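Local coordinates for protein chaperone SycD (Yersinia enterocolitica, PDB 2VGX) that acts as a tetratricopeptide-repeat chaperone for the translocators of type III secretion and probably modulates expression of the yop operon, at residues Asn14-Ser17 against Ser18-Glu22; Tyr25-Ala28 against Phe29-Gln33; Leu112-Ala115 against Gln116-Ile119; Tyr71-Ala74 against Ile75-Tyr78. One frame throughout, in Å; residues are numbered along the deposited sequence.

Interaction 1. Residues Asn14-Ser17 against Ser18-Glu22; sequences NEIS and SDTLE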
ATOM      1  N   ASN B  14     -10.595  -8.885  -4.630  1.00 14.01           N
ATOM      2  CA  ASN B  14     -11.505  -8.168  -3.727  1.00 18.14           C
ATOM      3  C   ASN B  14     -10.991  -7.934  -2.313  1.00 18.68           C
ATOM      4  O   ASN B  14     -11.617  -7.213  -1.545  1.00 20.41           O
ATOM      5  CB  ASN B  14     -12.818  -8.944  -3.637  1.00 19.69           C
ATOM      6  CG  ASN B  14     -13.775  -8.562  -4.728  1.00 23.17           C
ATOM      7  OD1 ASN B  14     -14.078  -7.382  -4.909  1.00 22.57           O
ATOM      8  ND2 ASN B  14     -14.253  -9.548  -5.469  1.00 23.52           N
ATOM      9  N   GLU B  15      -9.867  -8.541  -1.968  1.00 18.84           N
ATOM     10  CA  GLU B  15      -9.356  -8.492  -0.608  1.00 19.33           C
ATOM     11  C   GLU B  15      -7.910  -8.143  -0.609  1.00 16.66           C
ATOM     12  O   GLU B  15      -7.195  -8.548  -1.506  1.00 16.45           O
ATOM     13  CB  GLU B  15      -9.456  -9.876   0.068  1.00 24.10           C
ATOM     14  CG  GLU B  15     -10.830 -10.446   0.089  1.00 30.91           C
ATOM     15  CD  GLU B  15     -10.970 -11.656   0.994  1.00 33.82           C
ATOM     16  OE1 GLU B  15      -9.959 -12.352   1.276  1.00 35.56           O
ATOM     17  OE2 GLU B  15     -12.122 -11.897   1.428  1.00 38.11           O
ATOM     18  N   ILE B  16      -7.487  -7.398   0.415  1.00 15.39           N
ATOM     19  CA  ILE B  16      -6.081  -7.168   0.702  1.00 15.17           C
ATOM     20  C   ILE B  16      -5.576  -8.354   1.545  1.00 14.80           C
ATOM     21  O   ILE B  16      -6.105  -8.592   2.626  1.00 16.26           O
ATOM     22  CB  ILE B  16      -5.921  -5.895   1.541  1.00 17.03           C
ATOM     23  CG1 ILE B  16      -6.661  -4.690   0.914  1.00 18.90           C
ATOM     24  CG2 ILE B  16      -4.437  -5.626   1.869  1.00 16.80           C
ATOM     25  CD1 ILE B  16      -6.075  -4.205  -0.306  1.00 21.87           C
ATOM     26  N   SER B  17      -4.577  -9.086   1.048  1.00 12.28           N
ATOM     27  CA  SER B  17      -3.902 -10.144   1.787  1.00 13.59           C
ATOM     28  C   SER B  17      -2.423  -9.805   1.805  1.00 12.94           C
ATOM     29  O   SER B  17      -2.000  -8.845   1.149  1.00 11.00           O
ATOM     30  CB  SER B  17      -4.119 -11.487   1.065  1.00 14.60           C
ATOM     31  OG  SER B  17      -3.528 -11.459  -0.227  1.00 16.36           O
ATOM     32  N   SER B  18      -1.612 -10.587   2.519  1.00 12.06           N
ATOM     33  CA  SER B  18      -0.159 -10.389   2.454  1.00 11.97           C
ATOM     34  C   SER B  18       0.351 -10.467   1.008  1.00 12.49           C
ATOM     35  O   SER B  18       1.267  -9.739   0.631  1.00 10.43           O
ATOM     36  CB  SER B  18       0.567 -11.420   3.329  1.00 14.10           C
ATOM     37  OG  SER B  18       0.227 -11.186   4.688  1.00 16.25           O
ATOM     38  N   ASP B  19      -0.257 -11.332   0.195  1.00 13.61           N
ATOM     39  CA  ASP B  19       0.107 -11.420  -1.245  1.00 16.51           C
ATOM     40  C   ASP B  19      -0.061 -10.093  -1.987  1.00 13.60           C
ATOM     41  O   ASP B  19       0.799  -9.731  -2.807  1.00 12.42           O
ATOM     42  CB  ASP B  19      -0.685 -12.512  -1.961  1.00 21.77           C
ATOM     43  CG  ASP B  19      -0.279 -13.915  -1.534  1.00 29.48           C
ATOM     44  OD1 ASP B  19       0.885 -14.118  -1.091  1.00 31.82           O
ATOM     45  OD2 ASP B  19      -1.128 -14.820  -1.649  1.00 32.91           O
ATOM     46  N   THR B  20      -1.153  -9.372  -1.697  1.00  8.96           N
ATOM     47  CA  THR B  20      -1.398  -8.058  -2.277  1.00 11.20           C
ATOM     48  C   THR B  20      -0.217  -7.114  -2.011  1.00 11.06           C
ATOM     49  O   THR B  20       0.085  -6.257  -2.849  1.00 10.25           O
ATOM     50  CB  THR B  20      -2.669  -7.400  -1.669  1.00 11.34           C
ATOM     51  OG1 THR B  20      -3.753  -8.357  -1.617  1.00  9.29           O
ATOM     52  CG2 THR B  20      -3.076  -6.132  -2.440  1.00 11.71           C
ATOM     53  N   LEU B  21       0.450  -7.283  -0.859  1.00  8.83           N
ATOM     54  CA  LEU B  21       1.432  -6.291  -0.370  1.00  9.81           C
ATOM     55  C   LEU B  21       2.896  -6.689  -0.638  1.00 11.32           C
ATOM     56  O   LEU B  21       3.823  -5.899  -0.395  1.00  9.01           O
ATOM     57  CB  LEU B  21       1.204  -6.026   1.146  1.00  5.92           C
ATOM     58  CG  LEU B  21      -0.236  -5.647   1.558  1.00  7.48           C
ATOM     59  CD1 LEU B  21      -0.321  -5.540   3.062  1.00  7.96           C
ATOM     60  CD2 LEU B  21      -0.708  -4.325   0.902  1.00  6.24           C
ATOM     61  N   GLU B  22       3.093  -7.897  -1.159  1.00 13.96           N
ATOM     62  CA  GLU B  22       4.456  -8.454  -1.288  1.00 14.16           C
ATOM     63  C   GLU B  22       5.405  -7.625  -2.202  1.00 15.01           C
ATOM     64  O   GLU B  22       6.591  -7.386  -1.861  1.00 15.32           O
ATOM     65  CB  GLU B  22       4.409  -9.929  -1.690  1.00 15.68           C
ATOM     66  CG  GLU B  22       5.805 -10.673  -1.629  1.00 16.23           C
ATOM     67  CD  GLU B  22       6.562 -10.496  -0.303  1.00 22.26           C
ATOM     68  OE1 GLU B  22       5.907 -10.447   0.789  1.00 18.54           O
ATOM     69  OE2 GLU B  22       7.832 -10.406  -0.371  1.00 25.18           O
TER

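Interaction 2. Residues Tyr25-Ala28 against Phe29-Gln33; sequences YSLA and FNQYQ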
ATOM      1  N   TYR B  25       6.263  -4.553  -0.484  1.00  9.39           N
ATOM      2  CA  TYR B  25       7.247  -4.873   0.555  1.00 10.40           C
ATOM      3  C   TYR B  25       8.681  -5.038  -0.028  1.00 11.19           C
ATOM      4  O   TYR B  25       9.655  -4.526   0.529  1.00  8.77           O
ATOM      5  CB  TYR B  25       6.833  -6.117   1.330  1.00 10.89           C
ATOM      6  CG  TYR B  25       7.887  -6.580   2.322  1.00 13.56           C
ATOM      7  CD1 TYR B  25       8.196  -5.809   3.456  1.00 13.88           C
ATOM      8  CD2 TYR B  25       8.584  -7.779   2.124  1.00 15.53           C
ATOM      9  CE1 TYR B  25       9.166  -6.224   4.379  1.00 15.80           C
ATOM     10  CE2 TYR B  25       9.548  -8.225   3.048  1.00 15.46           C
ATOM     11  CZ  TYR B  25       9.837  -7.425   4.172  1.00 16.16           C
ATOM     12  OH  TYR B  25      10.786  -7.828   5.099  1.00 14.43           O
ATOM     13  N   SER B  26       8.803  -5.742  -1.148  1.00 12.67           N
ATOM     14  CA  SER B  26      10.119  -5.893  -1.820  1.00 15.55           C
ATOM     15  C   SER B  26      10.705  -4.550  -2.237  1.00 13.72           C
ATOM     16  O   SER B  26      11.888  -4.308  -2.083  1.00 15.12           O
ATOM     17  CB  SER B  26      10.021  -6.812  -3.051  1.00 17.91           C
ATOM     18  OG  SER B  26       9.426  -8.021  -2.644  1.00 24.48           O
ATOM     19  N   LEU B  27       9.867  -3.666  -2.745  1.00 13.24           N
ATOM     20  CA  LEU B  27      10.287  -2.322  -3.078  1.00 13.48           C
ATOM     21  C   LEU B  27      10.879  -1.557  -1.908  1.00 13.08           C
ATOM     22  O   LEU B  27      11.986  -1.008  -2.020  1.00 12.94           O
ATOM     23  CB  LEU B  27       9.098  -1.545  -3.707  1.00 15.21           C
ATOM     24  CG  LEU B  27       9.296  -0.064  -4.016  1.00 16.55           C
ATOM     25  CD1 LEU B  27      10.492   0.216  -4.929  1.00 19.50           C
ATOM     26  CD2 LEU B  27       8.013   0.505  -4.642  1.00 18.47           C
ATOM     27  N   ALA B  28      10.147  -1.499  -0.786  1.00 10.40           N
ATOM     28  CA  ALA B  28      10.577  -0.782   0.403  1.00 10.37           C
ATOM     29  C   ALA B  28      11.904  -1.392   0.900  1.00 10.80           C
ATOM     30  O   ALA B  28      12.845  -0.680   1.308  1.00 10.01           O
ATOM     31  CB  ALA B  28       9.467  -0.918   1.500  1.00 11.74           C
ATOM     32  N   PHE B  29      11.957  -2.711   0.911  1.00 11.23           N
ATOM     33  CA  PHE B  29      13.180  -3.435   1.338  1.00 15.73           C
ATOM     34  C   PHE B  29      14.418  -3.060   0.489  1.00 18.42           C
ATOM     35  O   PHE B  29      15.513  -2.770   1.043  1.00 19.90           O
ATOM     36  CB  PHE B  29      12.890  -4.947   1.351  1.00 20.45           C
ATOM     37  CG  PHE B  29      14.093  -5.822   1.579  1.00 23.02           C
ATOM     38  CD1 PHE B  29      14.489  -6.155   2.853  1.00 25.16           C
ATOM     39  CD2 PHE B  29      14.800  -6.344   0.500  1.00 25.58           C
ATOM     40  CE1 PHE B  29      15.618  -6.976   3.070  1.00 27.06           C
ATOM     41  CE2 PHE B  29      15.922  -7.164   0.699  1.00 26.77           C
ATOM     42  CZ  PHE B  29      16.321  -7.477   1.992  1.00 26.77           C
ATOM     43  N   ASN B  30      14.239  -3.041  -0.833  1.00 19.45           N
ATOM     44  CA  ASN B  30      15.291  -2.654  -1.791  1.00 20.29           C
ATOM     45  C   ASN B  30      15.713  -1.214  -1.610  1.00 22.05           C
ATOM     46  O   ASN B  30      16.915  -0.917  -1.630  1.00 21.30           O
ATOM     47  CB  ASN B  30      14.823  -2.855  -3.236  1.00 24.42           C
ATOM     48  CG  ASN B  30      14.604  -4.313  -3.591  1.00 27.65           C
ATOM     49  OD1 ASN B  30      15.184  -5.222  -2.991  1.00 28.73           O
ATOM     50  ND2 ASN B  30      13.763  -4.547  -4.590  1.00 28.20           N
ATOM     51  N   GLN B  31      14.731  -0.327  -1.397  1.00 18.99           N
ATOM     52  CA  GLN B  31      15.019   1.089  -1.166  1.00 20.51           C
ATOM     53  C   GLN B  31      15.868   1.259   0.088  1.00 20.22           C
ATOM     54  O   GLN B  31      16.830   2.040   0.071  1.00 22.59           O
ATOM     55  CB  GLN B  31      13.749   1.943  -1.078  1.00 20.59           C
ATOM     56  CG  GLN B  31      12.994   2.098  -2.398  1.00 24.36           C
ATOM     57  CD  GLN B  31      11.641   2.753  -2.200  1.00 25.77           C
ATOM     58  OE1 GLN B  31      10.934   2.460  -1.229  1.00 27.84           O
ATOM     59  NE2 GLN B  31      11.270   3.644  -3.118  1.00 27.28           N
ATOM     60  N   TYR B  32      15.519   0.535   1.159  1.00 17.62           N
ATOM     61  CA  TYR B  32      16.296   0.543   2.387  1.00 17.60           C
ATOM     62  C   TYR B  32      17.749   0.061   2.130  1.00 17.65           C
ATOM     63  O   TYR B  32      18.710   0.677   2.607  1.00 19.16           O
ATOM     64  CB  TYR B  32      15.622  -0.296   3.506  1.00 16.53           C
ATOM     65  CG  TYR B  32      16.477  -0.368   4.772  1.00 15.86           C
ATOM     66  CD1 TYR B  32      16.391   0.608   5.750  1.00 17.34           C
ATOM     67  CD2 TYR B  32      17.391  -1.398   4.959  1.00 18.63           C
ATOM     68  CE1 TYR B  32      17.193   0.554   6.895  1.00 17.04           C
ATOM     69  CE2 TYR B  32      18.192  -1.471   6.090  1.00 19.05           C
ATOM     70  CZ  TYR B  32      18.094  -0.491   7.053  1.00 17.76           C
ATOM     71  OH  TYR B  32      18.883  -0.557   8.180  1.00 18.25           O
ATOM     72  N   GLN B  33      17.915  -1.019   1.380  1.00 18.51           N
ATOM     73  CA  GLN B  33      19.264  -1.511   1.085  1.00 24.55           C
ATOM     74  C   GLN B  33      20.115  -0.508   0.287  1.00 25.66           C
ATOM     75  O   GLN B  33      21.328  -0.445   0.470  1.00 25.79           O
ATOM     76  CB  GLN B  33      19.227  -2.870   0.387  1.00 27.67           C
ATOM     77  CG  GLN B  33      18.452  -3.960   1.136  1.00 31.39           C
ATOM     78  CD  GLN B  33      19.042  -4.330   2.495  1.00 34.02           C
ATOM     79  OE1 GLN B  33      18.308  -4.634   3.439  1.00 35.61           O
ATOM     80  NE2 GLN B  33      20.363  -4.317   2.596  1.00 34.10           N
TER

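Interaction 3. Residues Leu112-Ala115 against Gln116-Ile119; sequences LFLA and QELI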
ATOM      1  N   LEU B 112      18.822  -5.567  25.682  1.00 10.17           N
ATOM      2  CA  LEU B 112      19.891  -6.534  25.345  1.00 11.57           C
ATOM      3  C   LEU B 112      19.789  -7.863  26.068  1.00  9.39           C
ATOM      4  O   LEU B 112      20.005  -8.900  25.439  1.00 12.17           O
ATOM      5  CB  LEU B 112      21.289  -5.907  25.563  1.00 10.79           C
ATOM      6  CG  LEU B 112      21.510  -4.726  24.608  1.00 12.55           C
ATOM      7  CD1 LEU B 112      22.688  -3.837  25.158  1.00 11.86           C
ATOM      8  CD2 LEU B 112      21.790  -5.186  23.193  1.00 10.72           C
ATOM      9  N   PHE B 113      19.447  -7.867  27.358  1.00 10.78           N
ATOM     10  CA  PHE B 113      19.198  -9.180  28.034  1.00 13.17           C
ATOM     11  C   PHE B 113      18.087 -10.011  27.406  1.00 11.86           C
ATOM     12  O   PHE B 113      18.174 -11.226  27.345  1.00 12.60           O
ATOM     13  CB  PHE B 113      18.912  -9.015  29.536  1.00 16.14           C
ATOM     14  CG  PHE B 113      20.146  -8.692  30.346  1.00 19.31           C
ATOM     15  CD1 PHE B 113      21.290  -9.466  30.222  1.00 22.46           C
ATOM     16  CD2 PHE B 113      20.170  -7.601  31.203  1.00 22.01           C
ATOM     17  CE1 PHE B 113      22.445  -9.152  30.968  1.00 23.21           C
ATOM     18  CE2 PHE B 113      21.319  -7.296  31.948  1.00 21.60           C
ATOM     19  CZ  PHE B 113      22.434  -8.065  31.824  1.00 21.71           C
ATOM     20  N   LEU B 114      17.028  -9.352  26.963  1.00 11.92           N
ATOM     21  CA  LEU B 114      15.948 -10.049  26.264  1.00 11.73           C
ATOM     22  C   LEU B 114      16.430 -10.579  24.927  1.00 12.21           C
ATOM     23  O   LEU B 114      16.144 -11.718  24.589  1.00 15.79           O
ATOM     24  CB  LEU B 114      14.730  -9.130  26.063  1.00 11.39           C
ATOM     25  CG  LEU B 114      13.535  -9.837  25.357  1.00  9.46           C
ATOM     26  CD1 LEU B 114      13.023 -11.106  26.161  1.00  9.27           C
ATOM     27  CD2 LEU B 114      12.437  -8.828  25.184  1.00  7.56           C
ATOM     28  N   ALA B 115      17.157  -9.769  24.156  1.00 12.84           N
ATOM     29  CA  ALA B 115      17.725 -10.261  22.892  1.00 13.43           C
ATOM     30  C   ALA B 115      18.588 -11.486  23.147  1.00 15.88           C
ATOM     31  O   ALA B 115      18.493 -12.462  22.416  1.00 15.38           O
ATOM     32  CB  ALA B 115      18.545  -9.163  22.174  1.00 14.09           C
ATOM     33  N   GLN B 116      19.421 -11.425  24.189  1.00 15.65           N
ATOM     34  CA  GLN B 116      20.328 -12.530  24.554  1.00 17.78           C
ATOM     35  C   GLN B 116      19.557 -13.852  24.842  1.00 18.69           C
ATOM     36  O   GLN B 116      19.917 -14.917  24.347  1.00 17.56           O
ATOM     37  CB  GLN B 116      21.186 -12.093  25.754  1.00 18.18           C
ATOM     38  CG  GLN B 116      22.313 -13.062  26.135  1.00 20.64           C
ATOM     39  CD  GLN B 116      23.302 -12.463  27.139  1.00 21.20           C
ATOM     40  OE1 GLN B 116      23.002 -12.324  28.324  1.00 21.52           O
ATOM     41  NE2 GLN B 116      24.486 -12.105  26.654  1.00 22.85           N
ATOM     42  N   GLU B 117      18.486 -13.746  25.625  1.00 20.73           N
ATOM     43  CA  GLU B 117      17.608 -14.855  25.951  1.00 25.18           C
ATOM     44  C   GLU B 117      17.016 -15.458  24.661  1.00 24.07           C
ATOM     45  O   GLU B 117      17.079 -16.667  24.468  1.00 21.21           O
ATOM     46  CB  GLU B 117      16.509 -14.327  26.875  1.00 27.71           C
ATOM     47  CG  GLU B 117      15.670 -15.356  27.601  1.00 33.26           C
ATOM     48  CD  GLU B 117      14.882 -14.747  28.771  1.00 34.53           C
ATOM     49  OE1 GLU B 117      14.879 -13.493  28.950  1.00 37.23           O
ATOM     50  OE2 GLU B 117      14.255 -15.533  29.520  1.00 39.18           O
ATOM     51  N   LEU B 118      16.490 -14.602  23.782  1.00 22.71           N
ATOM     52  CA  LEU B 118      15.885 -15.034  22.507  1.00 23.55           C
ATOM     53  C   LEU B 118      16.822 -15.782  21.550  1.00 26.65           C
ATOM     54  O   LEU B 118      16.376 -16.654  20.807  1.00 28.12           O
ATOM     55  CB  LEU B 118      15.265 -13.840  21.795  1.00 21.18           C
ATOM     56  CG  LEU B 118      14.033 -13.293  22.499  1.00 20.70           C
ATOM     57  CD1 LEU B 118      13.599 -11.972  21.881  1.00 20.89           C
ATOM     58  CD2 LEU B 118      12.890 -14.320  22.407  1.00 20.39           C
ATOM     59  N   ILE B 119      18.116 -15.475  21.592  1.00 26.88           N
ATOM     60  CA  ILE B 119      19.045 -16.012  20.599  1.00 28.04           C
ATOM     61  C   ILE B 119      19.923 -17.180  21.086  1.00 28.41           C
ATOM     62  O   ILE B 119      20.702 -17.731  20.305  1.00 26.51           O
ATOM     63  CB  ILE B 119      19.937 -14.900  19.992  1.00 27.72           C
ATOM     64  CG1 ILE B 119      20.861 -14.297  21.044  1.00 27.28           C
ATOM     65  CG2 ILE B 119      19.082 -13.802  19.365  1.00 27.85           C
ATOM     66  CD1 ILE B 119      21.655 -13.132  20.547  1.00 26.80           C
TER
HETATM   67  O   HOH W   1      19.700 -12.862  29.079  1.00 23.72           O

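Interaction 4. Residues Tyr71-Ala74 against Ile75-Tyr78; sequences YDLA and IHSY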
ATOM      1  N   TYR B  71      15.233   8.590  16.751  1.00 16.41           N
ATOM      2  CA  TYR B  71      15.388   7.515  17.730  1.00 17.17           C
ATOM      3  C   TYR B  71      14.135   7.181  18.526  1.00 16.49           C
ATOM      4  O   TYR B  71      13.865   6.006  18.736  1.00 17.07           O
ATOM      5  CB  TYR B  71      16.621   7.720  18.624  1.00 19.45           C
ATOM      6  CG  TYR B  71      17.900   7.766  17.807  1.00 21.24           C
ATOM      7  CD1 TYR B  71      18.283   6.680  17.006  1.00 20.16           C
ATOM      8  CD2 TYR B  71      18.724   8.896  17.824  1.00 22.08           C
ATOM      9  CE1 TYR B  71      19.446   6.718  16.250  1.00 21.49           C
ATOM     10  CE2 TYR B  71      19.910   8.949  17.041  1.00 21.16           C
ATOM     11  CZ  TYR B  71      20.247   7.857  16.273  1.00 21.45           C
ATOM     12  OH  TYR B  71      21.390   7.886  15.511  1.00 22.96           O
ATOM     13  N   ASP B  72      13.370   8.190  18.928  1.00 15.61           N
ATOM     14  CA  ASP B  72      12.138   7.988  19.645  1.00 16.61           C
ATOM     15  C   ASP B  72      11.098   7.311  18.752  1.00 15.83           C
ATOM     16  O   ASP B  72      10.386   6.398  19.201  1.00 11.55           O
ATOM     17  CB  ASP B  72      11.566   9.320  20.119  1.00 22.16           C
ATOM     18  CG  ASP B  72      12.108   9.752  21.480  1.00 27.69           C
ATOM     19  OD1 ASP B  72      11.784   9.106  22.501  1.00 31.21           O
ATOM     20  OD2 ASP B  72      12.838  10.750  21.526  1.00 28.90           O
ATOM     21  N   LEU B  73      10.977   7.803  17.515  1.00 11.06           N
ATOM     22  CA  LEU B  73      10.020   7.237  16.556  1.00 11.89           C
ATOM     23  C   LEU B  73      10.403   5.780  16.210  1.00 10.86           C
ATOM     24  O   LEU B  73       9.514   4.918  16.062  1.00  8.84           O
ATOM     25  CB  LEU B  73       9.911   8.094  15.291  1.00 13.60           C
ATOM     26  CG  LEU B  73       9.051   9.382  15.338  1.00 15.11           C
ATOM     27  CD1 LEU B  73       9.201  10.185  14.016  1.00 18.09           C
ATOM     28  CD2 LEU B  73       7.575   9.082  15.624  1.00 16.36           C
ATOM     29  N   ALA B  74      11.712   5.496  16.110  1.00  5.70           N
ATOM     30  CA  ALA B  74      12.137   4.129  15.807  1.00  8.09           C
ATOM     31  C   ALA B  74      11.685   3.210  16.951  1.00  8.35           C
ATOM     32  O   ALA B  74      11.210   2.103  16.698  1.00  7.64           O
ATOM     33  CB  ALA B  74      13.694   4.039  15.635  1.00  8.26           C
ATOM     34  N   ILE B  75      11.851   3.667  18.196  1.00 10.19           N
ATOM     35  CA  ILE B  75      11.514   2.860  19.377  1.00  8.94           C
ATOM     36  C   ILE B  75      10.001   2.564  19.417  1.00  8.73           C
ATOM     37  O   ILE B  75       9.612   1.463  19.788  1.00  8.46           O
ATOM     38  CB  ILE B  75      11.982   3.510  20.686  1.00  9.06           C
ATOM     39  CG1 ILE B  75      13.538   3.544  20.780  1.00  9.34           C
ATOM     40  CG2 ILE B  75      11.439   2.747  21.890  1.00  9.74           C
ATOM     41  CD1 ILE B  75      14.052   4.584  21.842  1.00  9.61           C
ATOM     42  N   HIS B  76       9.169   3.528  19.035  1.00  5.48           N
ATOM     43  CA  HIS B  76       7.718   3.253  18.948  1.00  7.71           C
ATOM     44  C   HIS B  76       7.463   2.055  18.033  1.00  7.24           C
ATOM     45  O   HIS B  76       6.670   1.189  18.370  1.00  6.59           O
ATOM     46  CB  HIS B  76       6.935   4.450  18.414  1.00  9.62           C
ATOM     47  CG  HIS B  76       6.955   5.645  19.332  1.00 13.61           C
ATOM     48  ND1 HIS B  76       6.719   6.936  18.892  1.00 16.27           N
ATOM     49  CD2 HIS B  76       7.190   5.738  20.662  1.00 13.17           C
ATOM     50  CE1 HIS B  76       6.809   7.767  19.917  1.00 15.23           C
ATOM     51  NE2 HIS B  76       7.103   7.068  21.001  1.00 16.94           N
ATOM     52  N   SER B  77       8.133   2.037  16.877  1.00  4.42           N
ATOM     53  CA  SER B  77       7.890   1.003  15.876  1.00  5.51           C
ATOM     54  C   SER B  77       8.440  -0.348  16.336  1.00  6.13           C
ATOM     55  O   SER B  77       7.791  -1.407  16.160  1.00  5.95           O
ATOM     56  CB  SER B  77       8.476   1.410  14.500  1.00  8.01           C
ATOM     57  OG  SER B  77       8.052   0.462  13.496  1.00 14.70           O
ATOM     58  N   TYR B  78       9.623  -0.332  16.933  1.00  3.32           N
ATOM     59  CA  TYR B  78      10.253  -1.597  17.323  1.00  4.60           C
ATOM     60  C   TYR B  78       9.515  -2.233  18.501  1.00  3.47           C
ATOM     61  O   TYR B  78       9.356  -3.466  18.562  1.00  5.65           O
ATOM     62  CB  TYR B  78      11.683  -1.303  17.774  1.00  5.05           C
ATOM     63  CG  TYR B  78      12.699  -1.008  16.650  1.00  6.30           C
ATOM     64  CD1 TYR B  78      12.719  -1.749  15.481  1.00  7.66           C
ATOM     65  CD2 TYR B  78      13.688  -0.029  16.825  1.00  7.40           C
ATOM     66  CE1 TYR B  78      13.688  -1.506  14.457  1.00  8.66           C
ATOM     67  CE2 TYR B  78      14.653   0.221  15.826  1.00  6.51           C
ATOM     68  CZ  TYR B  78      14.647  -0.521  14.678  1.00  6.79           C
ATOM     69  OH  TYR B  78      15.587  -0.294  13.717  1.00  8.73           O
TER

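Interaction 1. Residues Asn14-Ser17 against Ser18-Glu22
A capping box formed by Ser17 and Thr20 closes the N-terminal end of helix 18-33, with Ser17 in the N-cap position after the link from helix 7-14. Its firm half runs from backbone to side chain: Ser17 N donates to Thr20 OG1 over 2.9 Å, with an N-H...O angle of 174°, so the bond is almost straight. The reciprocal half is weak, Thr20 N reaching Ser17 OG at 3.5 Å. Two first torsions set up the exchange. Ser17 OG sits between its own backbone N and carbonyl carbon (chi1 63°), which turns the hydroxyl over the first helical turn, while Thr20 OG1 lies beside its own N and opposite its carbonyl carbon (chi1 -46°), facing back toward the incoming chain. The same Thr20 torsion leaves CG2 anti to Thr20 N, 4.2 Å from Ile16 CD1, the two side chains meeting at about a right angle. Ile16 CG2 makes a similarly perpendicular apolar contact with Leu21 CD2 at 4.1 Å. Next to the cap, Asp19 CB packs 3.5 Å from Ser17 OG. Met12 of helix 7-14 touches Ser17, Asp19 and Thr20, and Leu21 packs on Leu47 and Leu50 of helix 44-50; another protein chain of the assembly also reaches Ile16 and Thr20. Chemically, the box is asymmetric: the buried Thr20 hydroxyl oxygen is gripped by one nearly linear amide bond, the return bond to Ser17 OG is weak, and together they tie the incoming chain to the first turn of the helix.

Interaction 2. Residues Tyr25-Ala28 against Phe29-Gln33
Leu27 and Gln31, one helical turn apart on helix 18-33, make the principal side-chain contact, their chains crossing at a slant. Leu27 CG stands opposite its backbone N (chi1 175°), which tips the isobutyl group along the helix so that CD1 comes 3.9 Å from Gln31 CD. Gln31 is extended beyond CG, and its amide passes across that methyl, with OE1 lying 3.6 Å from Ala28 CA. Asn30 behaves differently: its CG, beside its own N at chi1 -66°, folds back over the preceding turn and brings ND2 to 3.1 Å from Ser26 O. The angle there is poor for a hydrogen bond, and that carbonyl is instead taken by Asn30 N at 2.9 Å. Phe29 swings its ring outward; Ser26 O lies at the ring edge, while Gln33 CG covers one face 4.1 Å above the plane, offset toward the rim. Beneath these groups run four regular bonds from residue i+4 to i, including Phe29 N to Tyr25 O at 3.0 Å and 164°. Ser26 OG is held by Glu22 O, and Tyr25 makes a cation-pi contact with Arg56. This turn belongs to the tetratricopeptide repeat and packs against helix 44-50, with Ala28 on Phe44. The chemistry implies a division of labour: each of the four carbonyls accepts one backbone N-H, and the amide side chains of Asn30 and Gln31 make no hydrogen bond to residues 25-28.

Interaction 3. Residues Leu112-Ala115 against Gln116-Ile119
Gln116 N donates to Leu112 O at 2.9 Å, the first of four backbone bonds by which helix 105-119 joins the turn 112-115 to the next. Glu117 N bonds to Phe113 O and Leu118 N to Leu114 O, the latter at 3.0 Å. The fourth is weak: Ile119 N reaches Ala115 O at 3.1 Å but with an N-H...O angle of only 130°, and shares its hydrogen weakly with Gln116 O. Phe113 O is the acceptor with two partners, because besides Glu117 N it receives a water at 2.8 Å. The same water donates a weak bond to Gln116 OE1, at 3.4 Å, and so bridges a main-chain carbonyl to a side-chain amide. Leu118 O takes a weak bond from NZ of the dimethylated lysine at position 122. Gln116 reaches the water with CG opposite its backbone N (chi1 -172°) and an extended chain that runs alongside Phe113, pointing the same way. OE1 then lies in the plane of the phenyl ring at its edge, 3.8 Å from Phe113 CD1, with ring and amide planes 55° apart. The apolar share falls to Leu114 and Leu118, whose CG and CD1 meet at 4.1 Å, and Leu118 CG also rests on Leu114 O. On the buried side, Leu112 packs on Phe93, Ala96 and Leu136, and Ile119 on Pro89 and Phe125. With one side packed between helices 90-100 and 128-138 and exposed Phe113 and Glu117 on the other, this turn is placed as in the helical stack of a tetratricopeptide-repeat protein.

Interaction 4. Residues Tyr71-Ala74 against Ile75-Tyr78
Ala74 and Tyr78 are joined both by main-chain bonding and by apolar contact. Of the four backbone hydrogen bonds from residue i+4 to i, Tyr78 N to Ala74 O is the shortest at 2.9 Å; Ile75 N to Tyr71 O and His76 N to Asp72 O are each 3.1 Å, and Ser77 N to Leu73 O stretches to 3.3 Å. Leu73 O also accepts from Arg65 NH1 of helix 55-67, a second donor that brings a guanidinium group to the longest of these bonds. A further kind of contact sets a carbonyl against a ring: Asp72 O lies 3.5 Å above the His76 imidazole, over its centre, so the ring lies flat above the backbone of the preceding turn. The torsion responsible places His76 CG beside its own N and opposite its carbonyl carbon (chi1 -66°), folding the ring back toward the start of the helix. Apolar packing is modest: Ala74 CB touches Tyr78 CE2 at 3.9 Å. Van der Waals contacts with polar atoms add Leu73 CD2 to His76 ND1, at 4.0 Å, and Ile75 CG1 to Tyr71 O. Polar ends are met by residues beyond this turn: Tyr78 OH bonds to Gln66 OE1, Ser77 OG to Phe58 O, and Asp72 OD1 to NZ of the dimethylated lysine at position 102. Ala74 and Tyr78, one turn apart, each touch both helices 55-67 and 90-100, Ser77 the first and Ile75 the second; the small and the aromatic residue thus enter the inter-helix packing characteristic of tetratricopeptide-repeat proteins.

Overall arrangement
All four contacts are local turns of one helical chain, met in the order 1, 2, 4, 3. Interactions 1 and 2 share helix 18-33, the first at its capped start and the second further along, with centres about 17 Å apart. Interaction 4, on helix 71-84 beyond helices 44-50 and 55-67, has its centre about 19 Å from those of interactions 2 and 3, with nearest atoms about 6 Å and 9 Å apart respectively, and no touch in either case. Interactions 1 and 3 lie on opposite sides of the chain's centre, their own centres about 33 Å apart. Another protein chain reaches interactions 1 and 2 but neither 3 nor 4.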